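Local coordinates for protein N-acetylgalactosaminyltransferase 7 (Homo sapiens, PDB 6IWR) that belongs to the polypeptide GalNAc-transferase family of glycosyltransferases, joining a GT-A-type domain to a ricin-type beta-trefoil lectin domain, at residues K177-S189 / A223-Q235. Residues are numbered along the deposited sequence; the frame is centred on the assembly and turned at random.
Sequences KYLAEIVLIDDFS and ARSIGAQKAKLGQ
Ile185 of strand 179-186 rests on Gly227 of helix 219-230, joining a helix to the face of the parallel part of a mixed sheet, as expected for the Rossmann-like alpha/beta core of a GT-A glycosyltransferase. The axes of strand 179-186 and of helix part 223-230 run roughly antiparallel, at 142°, 8.9 Å apart at their closest, because the chain leaves this helix to enter strand 236-240, parallel to strand 149-155, which in turn pairs with 179-186.

Alternate strand residues, Glu181, Val183 and Ile185, supply the bumps. The hollow for Ile185 is the bare backbone of Gly227, a residue suited to close approach: Ile185 CD1 lies 3.8 Å from Gly227 CA. The isoleucine uses both its branches, since with chi1 -59° CG1 lies beside its own backbone N and bends to the glycine, while CG2 turns to Ala223. Next along, small Ala231, where helical geometry ends, takes one branch of Val183, CG2 standing 3.6 Å from its CB. Ala180 is just as small, and its CB sits 3.8 Å from Gly234 CA.

Glu181 is the polar member of this row, suited to the turn that follows the helix because its carboxylate can accept from the backbone N-H of Leu233. Its side chain crosses that of Leu233 at about a right angle. Lys210 forms a salt bridge with Glu181 OE1, and Ser150 OG hydrogen-bonds to Glu181 OE2, consistent with an ionised glutamate. A water joins Glu181 OE1 to Lys230 O and Lys232 N, while Leu233 N donates to Glu181 OE2 at 3.1 Å, nearly straight (164°) but from 52° above the carboxylate plane.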
ATOM      1  N   LYS A 177      46.578   1.333  -6.238  1.00 25.62           N
ATOM      2  CA  LYS A 177      47.517   1.337  -5.122  1.00 29.12           C
ATOM      3  C   LYS A 177      46.845   1.629  -3.779  1.00 32.75           C
ATOM      4  O   LYS A 177      47.417   1.315  -2.729  1.00 27.27           O
ATOM      5  CB  LYS A 177      48.637   2.335  -5.392  1.00 22.99           C
ATOM      6  CG  LYS A 177      48.166   3.770  -5.525  1.00 32.51           C
ATOM      7  CD  LYS A 177      49.345   4.727  -5.585  1.00 33.91           C
ATOM      8  CE  LYS A 177      49.878   4.861  -6.997  1.00 29.50           C
ATOM      9  NZ  LYS A 177      49.255   6.057  -7.612  1.00 39.00           N
ATOM     10  N   TYR A 178      45.644   2.211  -3.770  1.00 34.72           N
ATOM     11  CA  TYR A 178      44.952   2.428  -2.497  1.00 26.97           C
ATOM     12  C   TYR A 178      44.002   1.300  -2.138  1.00 25.87           C
ATOM     13  O   TYR A 178      43.568   1.229  -0.988  1.00 32.39           O
ATOM     14  CB  TYR A 178      44.199   3.759  -2.501  1.00 23.34           C
ATOM     15  CG  TYR A 178      45.121   4.879  -2.894  1.00 29.89           C
ATOM     16  CD1 TYR A 178      46.025   5.417  -1.980  1.00 28.06           C
ATOM     17  CD2 TYR A 178      45.161   5.340  -4.203  1.00 29.87           C
ATOM     18  CE1 TYR A 178      46.898   6.420  -2.351  1.00 27.22           C
ATOM     19  CE2 TYR A 178      46.034   6.339  -4.572  1.00 30.38           C
ATOM     20  CZ  TYR A 178      46.896   6.862  -3.647  1.00 28.04           C
ATOM     21  OH  TYR A 178      47.749   7.840  -4.040  1.00 35.50           O
ATOM     22  N   LEU A 179      43.704   0.398  -3.067  1.00 26.78           N
ATOM     23  CA  LEU A 179      42.725  -0.657  -2.841  1.00 21.56           C
ATOM     24  C   LEU A 179      43.447  -1.873  -2.289  1.00 29.05           C
ATOM     25  O   LEU A 179      44.032  -2.656  -3.039  1.00 41.70           O
ATOM     26  CB  LEU A 179      42.012  -0.993  -4.134  1.00 22.07           C
ATOM     27  CG  LEU A 179      40.534  -1.315  -3.978  1.00 26.82           C
ATOM     28  CD1 LEU A 179      40.144  -2.423  -4.928  1.00 26.86           C
ATOM     29  CD2 LEU A 179      40.157  -1.659  -2.560  1.00 30.52           C
ATOM     30  N   ALA A 180      43.390  -2.058  -0.974  1.00 29.51           N
ATOM     31  CA  ALA A 180      44.144  -3.140  -0.356  1.00 23.40           C
ATOM     32  C   ALA A 180      43.502  -4.509  -0.564  1.00 28.97           C
ATOM     33  O   ALA A 180      44.218  -5.520  -0.588  1.00 29.44           O
ATOM     34  CB  ALA A 180      44.307  -2.864   1.138  1.00 28.80           C
ATOM     35  N   GLU A 181      42.173  -4.565  -0.701  1.00 26.51           N
ATOM     36  CA  GLU A 181      41.392  -5.799  -0.767  1.00 24.45           C
ATOM     37  C   GLU A 181      39.919  -5.412  -0.801  1.00 26.17           C
ATOM     38  O   GLU A 181      39.530  -4.352  -0.302  1.00 29.21           O
ATOM     39  CB  GLU A 181      41.663  -6.721   0.438  1.00 26.01           C
ATOM     40  CG  GLU A 181      41.133  -6.144   1.749  1.00 26.17           C
ATOM     41  CD  GLU A 181      41.380  -7.013   2.978  1.00 33.69           C
ATOM     42  OE1 GLU A 181      41.649  -8.230   2.805  1.00 32.13           O
ATOM     43  OE2 GLU A 181      41.299  -6.465   4.117  1.00 29.53           O
ATOM     44  N   ILE A 182      39.102  -6.277  -1.390  1.00 26.06           N
ATOM     45  CA  ILE A 182      37.656  -6.148  -1.342  1.00 23.59           C
ATOM     46  C   ILE A 182      37.148  -7.384  -0.619  1.00 24.82           C
ATOM     47  O   ILE A 182      37.262  -8.504  -1.133  1.00 25.92           O
ATOM     48  CB  ILE A 182      37.024  -6.022  -2.735  1.00 24.87           C
ATOM     49  CG1 ILE A 182      37.524  -4.746  -3.448  1.00 32.90           C
ATOM     50  CG2 ILE A 182      35.500  -6.034  -2.596  1.00 24.24           C
ATOM     51  CD1 ILE A 182      37.073  -4.608  -4.922  1.00 25.57           C
ATOM     52  N   VAL A 183      36.609  -7.189   0.576  1.00 24.20           N
ATOM     53  CA  VAL A 183      36.149  -8.282   1.426  1.00 26.10           C
ATOM     54  C   VAL A 183      34.633  -8.371   1.318  1.00 27.28           C
ATOM     55  O   VAL A 183      33.919  -7.464   1.765  1.00 27.23           O
ATOM     56  CB  VAL A 183      36.583  -8.063   2.884  1.00 25.66           C
ATOM     57  CG1 VAL A 183      35.851  -9.041   3.816  1.00 26.05           C
ATOM     58  CG2 VAL A 183      38.080  -8.198   3.014  1.00 22.86           C
ATOM     59  N   LEU A 184      34.130  -9.445   0.716  1.00 27.60           N
ATOM     60  CA  LEU A 184      32.694  -9.689   0.700  1.00 28.83           C
ATOM     61  C   LEU A 184      32.356 -10.534   1.916  1.00 30.10           C
ATOM     62  O   LEU A 184      33.053 -11.513   2.204  1.00 33.89           O
ATOM     63  CB  LEU A 184      32.247 -10.389  -0.584  1.00 25.60           C
ATOM     64  CG  LEU A 184      32.775  -9.896  -1.936  1.00 28.35           C
ATOM     65  CD1 LEU A 184      32.362 -10.877  -3.031  1.00 25.71           C
ATOM     66  CD2 LEU A 184      32.339  -8.456  -2.297  1.00 23.43           C
ATOM     67  N   ILE A 185      31.328 -10.128   2.653  1.00 30.95           N
ATOM     68  CA  ILE A 185      30.858 -10.853   3.828  1.00 32.35           C
ATOM     69  C   ILE A 185      29.500 -11.447   3.493  1.00 33.05           C
ATOM     70  O   ILE A 185      28.494 -10.730   3.393  1.00 33.59           O
ATOM     71  CB  ILE A 185      30.761  -9.963   5.074  1.00 29.41           C
ATOM     72  CG1 ILE A 185      32.108  -9.352   5.416  1.00 23.11           C
ATOM     73  CG2 ILE A 185      30.252 -10.794   6.245  1.00 28.54           C
ATOM     74  CD1 ILE A 185      33.065 -10.323   6.009  1.00 26.52           C
ATOM     75  N   ASP A 186      29.473 -12.764   3.343  1.00 35.11           N
ATOM     76  CA  ASP A 186      28.245 -13.507   3.088  1.00 33.00           C
ATOM     77  C   ASP A 186      27.527 -13.724   4.405  1.00 33.62           C
ATOM     78  O   ASP A 186      28.001 -14.496   5.245  1.00 34.93           O
ATOM     79  CB  ASP A 186      28.579 -14.848   2.451  1.00 33.24           C
ATOM     80  CG  ASP A 186      27.356 -15.603   2.041  1.00 36.60           C
ATOM     81  OD1 ASP A 186      26.254 -15.288   2.552  1.00 37.49           O
ATOM     82  OD2 ASP A 186      27.505 -16.496   1.183  1.00 39.03           O
ATOM     83  N   ASP A 187      26.391 -13.064   4.600  1.00 32.09           N
ATOM     84  CA  ASP A 187      25.631 -13.269   5.835  1.00 32.55           C
ATOM     85  C   ASP A 187      24.595 -14.381   5.661  1.00 36.55           C
ATOM     86  O   ASP A 187      23.384 -14.172   5.772  1.00 33.67           O
ATOM     87  CB  ASP A 187      24.965 -11.981   6.284  1.00 35.75           C
ATOM     88  CG  ASP A 187      24.562 -12.028   7.736  1.00 35.22           C
ATOM     89  OD1 ASP A 187      25.261 -12.725   8.510  1.00 35.34           O
ATOM     90  OD2 ASP A 187      23.545 -11.388   8.091  1.00 39.89           O
ATOM     91  N   PHE A 188      25.101 -15.582   5.365  1.00 37.07           N
ATOM     92  CA  PHE A 188      24.307 -16.805   5.461  1.00 41.97           C
ATOM     93  C   PHE A 188      23.278 -16.915   4.330  1.00 41.57           C
ATOM     94  O   PHE A 188      22.144 -17.329   4.557  1.00 42.79           O
ATOM     95  CB  PHE A 188      23.614 -16.894   6.826  1.00 38.67           C
ATOM     96  CG  PHE A 188      23.335 -18.288   7.263  1.00 38.81           C
ATOM     97  CD1 PHE A 188      24.351 -19.228   7.277  1.00 39.68           C
ATOM     98  CD2 PHE A 188      22.068 -18.669   7.660  1.00 40.03           C
ATOM     99  CE1 PHE A 188      24.104 -20.533   7.675  1.00 38.61           C
ATOM    100  CE2 PHE A 188      21.808 -19.973   8.067  1.00 32.05           C
ATOM    101  CZ  PHE A 188      22.826 -20.901   8.074  1.00 36.61           C
ATOM    102  N   SER A 189      23.679 -16.553   3.110  1.00 40.22           N
ATOM    103  CA  SER A 189      22.806 -16.657   1.946  1.00 39.22           C
ATOM    104  C   SER A 189      22.450 -18.116   1.655  1.00 41.75           C
ATOM    105  O   SER A 189      23.192 -19.042   1.990  1.00 45.46           O
ATOM    106  CB  SER A 189      23.487 -16.039   0.718  1.00 37.16           C
ATOM    107  OG  SER A 189      23.923 -14.708   0.939  1.00 34.75           O
ATOM    108  N   ALA A 223      27.093  -8.168  10.931  1.00 33.05           N
ATOM    109  CA  ALA A 223      27.885  -8.560   9.766  1.00 31.73           C
ATOM    110  C   ALA A 223      28.933  -7.502   9.432  1.00 30.45           C
ATOM    111  O   ALA A 223      30.063  -7.837   9.053  1.00 28.96           O
ATOM    112  CB  ALA A 223      26.977  -8.812   8.558  1.00 27.63           C
ATOM    113  N   ARG A 224      28.574  -6.216   9.556  1.00 27.56           N
ATOM    114  CA  ARG A 224      29.553  -5.158   9.344  1.00 27.89           C
ATOM    115  C   ARG A 224      30.685  -5.251  10.359  1.00 25.32           C
ATOM    116  O   ARG A 224      31.847  -4.977  10.029  1.00 27.05           O
ATOM    117  CB  ARG A 224      28.880  -3.786   9.400  1.00 26.62           C
ATOM    118  CG  ARG A 224      28.017  -3.424   8.184  1.00 25.11           C
ATOM    119  CD  ARG A 224      27.766  -1.925   8.157  1.00 25.47           C
ATOM    120  NE  ARG A 224      26.634  -1.590   7.312  1.00 32.75           N
ATOM    121  CZ  ARG A 224      25.464  -1.158   7.766  1.00 37.12           C
ATOM    122  NH1 ARG A 224      25.288  -0.989   9.067  1.00 35.54           N
ATOM    123  NH2 ARG A 224      24.472  -0.895   6.917  1.00 38.05           N
ATOM    124  N   SER A 225      30.376  -5.660  11.595  1.00 26.71           N
ATOM    125  CA  SER A 225      31.427  -5.772  12.605  1.00 27.26           C
ATOM    126  C   SER A 225      32.375  -6.931  12.295  1.00 29.07           C
ATOM    127  O   SER A 225      33.600  -6.796  12.433  1.00 27.26           O
ATOM    128  CB  SER A 225      30.808  -5.928  13.992  1.00 30.87           C
ATOM    129  OG  SER A 225      30.249  -4.711  14.465  1.00 31.37           O
ATOM    130  N   ILE A 226      31.829  -8.079  11.890  1.00 24.64           N
ATOM    131  CA  ILE A 226      32.665  -9.164  11.383  1.00 29.31           C
ATOM    132  C   ILE A 226      33.522  -8.677  10.221  1.00 30.09           C
ATOM    133  O   ILE A 226      34.715  -9.002  10.127  1.00 29.86           O
ATOM    134  CB  ILE A 226      31.788 -10.361  10.963  1.00 33.71           C
ATOM    135  CG1 ILE A 226      31.055 -10.945  12.182  1.00 27.59           C
ATOM    136  CG2 ILE A 226      32.632 -11.385  10.193  1.00 25.91           C
ATOM    137  CD1 ILE A 226      29.857 -11.765  11.826  1.00 28.91           C
ATOM    138  N   GLY A 227      32.917  -7.926   9.297  1.00 27.09           N
ATOM    139  CA  GLY A 227      33.685  -7.330   8.221  1.00 24.17           C
ATOM    140  C   GLY A 227      34.905  -6.595   8.735  1.00 32.43           C
ATOM    141  O   GLY A 227      36.037  -6.858   8.302  1.00 32.45           O
ATOM    142  N   ALA A 228      34.702  -5.666   9.691  1.00 28.56           N
ATOM    143  CA  ALA A 228      35.849  -4.960  10.258  1.00 26.35           C
ATOM    144  C   ALA A 228      36.917  -5.933  10.740  1.00 27.26           C
ATOM    145  O   ALA A 228      38.113  -5.635  10.666  1.00 31.30           O
ATOM    146  CB  ALA A 228      35.409  -4.049  11.405  1.00 25.41           C
ATOM    147  N   GLN A 229      36.514  -7.107  11.214  1.00 25.18           N
ATOM    148  CA  GLN A 229      37.477  -8.009  11.827  1.00 28.42           C
ATOM    149  C   GLN A 229      38.177  -8.889  10.800  1.00 33.84           C
ATOM    150  O   GLN A 229      39.354  -9.231  10.967  1.00 33.77           O
ATOM    151  CB  GLN A 229      36.776  -8.850  12.876  1.00 27.51           C
ATOM    152  CG  GLN A 229      36.103  -7.980  13.857  1.00 34.07           C
ATOM    153  CD  GLN A 229      35.283  -8.751  14.851  1.00 41.82           C
ATOM    154  OE1 GLN A 229      34.526  -9.653  14.489  1.00 47.31           O
ATOM    155  NE2 GLN A 229      35.417  -8.390  16.123  1.00 49.30           N
ATOM    156  N   LYS A 230      37.482  -9.258   9.733  1.00 30.06           N
ATOM    157  CA  LYS A 230      38.065 -10.103   8.706  1.00 33.48           C
ATOM    158  C   LYS A 230      38.741  -9.304   7.608  1.00 35.32           C
ATOM    159  O   LYS A 230      39.376  -9.902   6.735  1.00 35.44           O
ATOM    160  CB  LYS A 230      36.996 -11.033   8.114  1.00 35.42           C
ATOM    161  CG  LYS A 230      36.625 -12.191   9.069  1.00 33.35           C
ATOM    162  CD  LYS A 230      35.187 -12.646   8.876  1.00 38.50           C
ATOM    163  CE  LYS A 230      34.953 -14.016   9.483  1.00 34.01           C
ATOM    164  NZ  LYS A 230      36.163 -14.873   9.304  1.00 53.27           N
ATOM    165  N   ALA A 231      38.640  -7.978   7.641  1.00 33.76           N
ATOM    166  CA  ALA A 231      39.199  -7.126   6.594  1.00 31.45           C
ATOM    167  C   ALA A 231      40.337  -6.373   7.254  1.00 29.80           C
ATOM    168  O   ALA A 231      40.138  -5.315   7.846  1.00 26.32           O
ATOM    169  CB  ALA A 231      38.167  -6.184   6.003  1.00 29.00           C
ATOM    170  N   LYS A 232      41.536  -6.933   7.146  1.00 29.53           N
ATOM    171  CA  LYS A 232      42.647  -6.539   7.996  1.00 31.56           C
ATOM    172  C   LYS A 232      43.712  -5.725   7.283  1.00 32.88           C
ATOM    173  O   LYS A 232      44.520  -5.083   7.963  1.00 34.78           O
ATOM    174  CB  LYS A 232      43.316  -7.776   8.580  1.00 28.56           C
ATOM    175  CG  LYS A 232      42.396  -8.672   9.334  1.00 33.97           C
ATOM    176  CD  LYS A 232      43.005 -10.039   9.363  1.00 40.71           C
ATOM    177  CE  LYS A 232      42.607 -10.798  10.594  1.00 41.55           C
ATOM    178  NZ  LYS A 232      43.863 -11.379  11.158  1.00 68.34           N
ATOM    179  N   LEU A 233      43.724  -5.728   5.942  1.00 30.78           N
ATOM    180  CA  LEU A 233      44.827  -5.173   5.159  1.00 23.96           C
ATOM    181  C   LEU A 233      44.791  -3.651   5.035  1.00 30.84           C
ATOM    182  O   LEU A 233      45.843  -3.018   4.918  1.00 34.25           O
ATOM    183  CB  LEU A 233      44.803  -5.766   3.769  1.00 22.92           C
ATOM    184  CG  LEU A 233      45.442  -7.105   3.489  1.00 30.34           C
ATOM    185  CD1 LEU A 233      45.575  -7.932   4.739  1.00 24.46           C
ATOM    186  CD2 LEU A 233      44.606  -7.805   2.446  1.00 24.12           C
ATOM    187  N   GLY A 234      43.618  -3.040   4.971  1.00 28.83           N
ATOM    188  CA  GLY A 234      43.562  -1.636   4.652  1.00 26.00           C
ATOM    189  C   GLY A 234      43.694  -0.734   5.870  1.00 28.15           C
ATOM    190  O   GLY A 234      43.391  -1.058   7.016  1.00 29.48           O
ATOM    191  N   GLN A 235      44.170   0.466   5.626  1.00 26.91           N
ATOM    192  CA  GLN A 235      44.213   1.401   6.727  1.00 27.34           C
ATOM    193  C   GLN A 235      42.829   1.944   7.068  1.00 29.34           C
ATOM    194  O   GLN A 235      42.530   2.138   8.252  1.00 33.04           O
ATOM    195  CB  GLN A 235      45.188   2.525   6.397  1.00 28.99           C
ATOM    196  CG  GLN A 235      46.608   2.025   6.176  1.00 28.33           C
ATOM    197  CD  GLN A 235      47.524   3.091   5.621  1.00 32.12           C
ATOM    198  OE1 GLN A 235      47.192   3.741   4.623  1.00 33.55           O
ATOM    199  NE2 GLN A 235      48.682   3.289   6.270  1.00 27.85           N
TER
HETATM  200  O   HOH W   1      41.989  -9.511   5.242  1.00 34.94           O